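Local coordinates for protein multicopper oxidase (Arthrobacter sp. FB24, PDB 3GDC) that probably oxidises phenol-type substrates with copper ions and passes the electrons to oxygen, as laccase-type multicopper oxidases of two cupredoxin domains do, at residues 97-101 with 117-121. Numbering follows the deposited sequence.
Sequences RATMD and FTYEF
Met100, in the loop that follows strand 91-92, reaches onto strand 116-122 and carries most of this contact. Its CG is anti to the carbonyl carbon (chi1 -68°), and the chain bends at chi2 (-63°), which lays the thioether against the strand backbone. There SD takes a weak hydrogen bond from Glu120 N, 3.4 Å away and fairly straight at 163°. CG of Met100 lies 3.3 Å from Glu120 O, and CE lies 3.9 Å from Thr118 O.

The same sulfur sits at the edge of the Phe117 ring, near its plane, with SD 3.8 Å from Phe117 CE2. This is a Met-aromatic contact of the edge type. With CG anti to the backbone N, the Phe117 ring extends toward the loop and turns its CE2-CZ edge to the sulfur. The ring also covers Tyr119: Phe117 CD2 stands over the centre of the Tyr119 ring, 3.7 Å above its plane. The Tyr119 ring meets the loop obliquely, with CD1 3.6 Å from Met100 O. Its hydroxyl is held by Ile90 N.

Arg97 lies at the margin. Its NH2 comes obliquely to Glu120 O, 3.7 Å away, with no hydrogen bond. A water links the backbones instead, accepting from Arg97 N and donating to Glu120 O. NH2 of Arg97 and OE1 of Glu120, oppositely charged, are 5.0 Å apart.

Asp101 holds the loop by other bonds, to His96, His91 and Thr103. Its OD2 also bonds His224 ND1 of the second subunit, a copper ligand there, so the loop lies at the trimer interface. In the first cupredoxin-like domain, Tyr119 and Phe121 bond the antiparallel strand 75-82 through their backbones. Glu120 between them faces the loop, where the thioether takes up its N-H and the water its C=O.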
loop_
_atom_site.group_PDB
_atom_site.type_symbol
_atom_site.label_atom_id
_atom_site.label_comp_id
_atom_site.label_asym_id
_atom_site.label_seq_id
_atom_site.Cartn_x
_atom_site.Cartn_y
_atom_site.Cartn_z
ATOM N N ARG A 97 19.122 -19.073 -10.709
ATOM C CA ARG A 97 20.030 -18.562 -11.722
ATOM C C ARG A 97 19.261 -17.874 -12.847
ATOM O O ARG A 97 18.077 -18.152 -13.064
ATOM C CB ARG A 97 20.890 -19.710 -12.266
ATOM C CG ARG A 97 21.814 -20.275 -11.200
ATOM C CD ARG A 97 22.559 -21.511 -11.682
ATOM N NE ARG A 97 21.702 -22.694 -11.662
ATOM C CZ ARG A 97 21.216 -23.293 -12.744
ATOM N NH1 ARG A 97 21.515 -22.833 -13.951
ATOM N NH2 ARG A 97 20.445 -24.365 -12.610
ATOM N N ALA A 98 19.939 -16.993 -13.579
ATOM C CA ALA A 98 19.311 -16.220 -14.658
ATOM C C ALA A 98 18.694 -17.065 -15.785
ATOM O O ALA A 98 17.631 -16.730 -16.314
ATOM C CB ALA A 98 20.306 -15.181 -15.222
ATOM N N THR A 99 19.357 -18.167 -16.145
ATOM C CA THR A 99 18.845 -19.088 -17.160
ATOM C C THR A 99 17.624 -19.886 -16.695
ATOM O O THR A 99 16.993 -20.587 -17.493
ATOM C CB THR A 99 19.923 -20.114 -17.563
ATOM O OG1 THR A 99 20.474 -20.681 -16.373
ATOM C CG2 THR A 99 21.028 -19.451 -18.392
ATOM N N MET A 100 17.316 -19.800 -15.402
ATOM C CA MET A 100 16.170 -20.511 -14.821
ATOM C C MET A 100 15.025 -19.575 -14.435
ATOM O O MET A 100 14.107 -19.966 -13.707
ATOM C CB MET A 100 16.617 -21.342 -13.615
ATOM C CG MET A 100 17.529 -22.519 -13.993
ATOM S SD MET A 100 16.658 -23.679 -15.041
ATOM C CE MET A 100 17.979 -24.812 -15.494
ATOM N N ASP A 101 15.073 -18.361 -14.968
ATOM C CA ASP A 101 14.200 -17.275 -14.521
ATOM C C ASP A 101 12.897 -17.189 -15.325
ATOM O O ASP A 101 11.975 -16.451 -14.953
ATOM C CB ASP A 101 15.005 -15.965 -14.609
ATOM C CG ASP A 101 14.245 -14.757 -14.127
ATOM O OD1 ASP A 101 13.817 -14.733 -12.956
ATOM O OD2 ASP A 101 14.106 -13.816 -14.932
ATOM N N PHE A 117 10.643 -27.765 -20.914
ATOM C CA PHE A 117 11.831 -27.269 -20.241
ATOM C C PHE A 117 11.735 -27.601 -18.769
ATOM O O PHE A 117 10.667 -27.476 -18.170
ATOM C CB PHE A 117 11.974 -25.751 -20.419
ATOM C CG PHE A 117 13.239 -25.187 -19.839
ATOM C CD1 PHE A 117 14.435 -25.257 -20.550
ATOM C CD2 PHE A 117 13.243 -24.591 -18.582
ATOM C CE1 PHE A 117 15.614 -24.741 -20.021
ATOM C CE2 PHE A 117 14.423 -24.068 -18.037
ATOM C CZ PHE A 117 15.612 -24.140 -18.758
ATOM N N THR A 118 12.850 -28.033 -18.195
ATOM C CA THR A 118 12.919 -28.274 -16.759
ATOM C C THR A 118 13.580 -27.103 -16.022
ATOM O O THR A 118 14.775 -26.837 -16.187
ATOM C CB THR A 118 13.630 -29.606 -16.433
ATOM O OG1 THR A 118 12.952 -30.678 -17.094
ATOM C CG2 THR A 118 13.638 -29.866 -14.922
ATOM N N TYR A 119 12.785 -26.413 -15.204
ATOM C CA TYR A 119 13.292 -25.392 -14.293
ATOM C C TYR A 119 13.883 -26.088 -13.085
ATOM O O TYR A 119 13.252 -26.975 -12.517
ATOM C CB TYR A 119 12.180 -24.418 -13.862
ATOM C CG TYR A 119 11.604 -23.648 -15.020
ATOM C CD1 TYR A 119 12.222 -22.480 -15.480
ATOM C CD2 TYR A 119 10.441 -24.085 -15.661
ATOM C CE1 TYR A 119 11.700 -21.776 -16.562
ATOM C CE2 TYR A 119 9.907 -23.389 -16.733
ATOM C CZ TYR A 119 10.542 -22.231 -17.173
ATOM O OH TYR A 119 10.025 -21.536 -18.239
ATOM N N GLU A 120 15.094 -25.683 -12.712
ATOM C CA GLU A 120 15.815 -26.249 -11.574
ATOM C C GLU A 120 16.377 -25.144 -10.691
ATOM O O GLU A 120 16.990 -24.201 -11.186
ATOM C CB GLU A 120 16.968 -27.139 -12.063
ATOM C CG GLU A 120 16.569 -28.160 -13.127
ATOM C CD GLU A 120 17.709 -29.089 -13.523
ATOM O OE1 GLU A 120 18.756 -29.097 -12.830
ATOM O OE2 GLU A 120 17.545 -29.826 -14.526
ATOM N N PHE A 121 16.153 -25.269 -9.386
ATOM C CA PHE A 121 16.687 -24.356 -8.385
ATOM C C PHE A 121 16.491 -24.960 -7.001
ATOM O O PHE A 121 15.819 -25.979 -6.842
ATOM C CB PHE A 121 16.035 -22.956 -8.470
ATOM C CG PHE A 121 14.549 -22.990 -8.720
ATOM C CD1 PHE A 121 13.658 -23.292 -7.692
ATOM C CD2 PHE A 121 14.047 -22.719 -9.979
ATOM C CE1 PHE A 121 12.280 -23.321 -7.928
ATOM C CE2 PHE A 121 12.671 -22.760 -10.223
ATOM C CZ PHE A 121 11.796 -23.064 -9.191
HETATM O O HOH W 1 18.681 -21.951 -10.428
#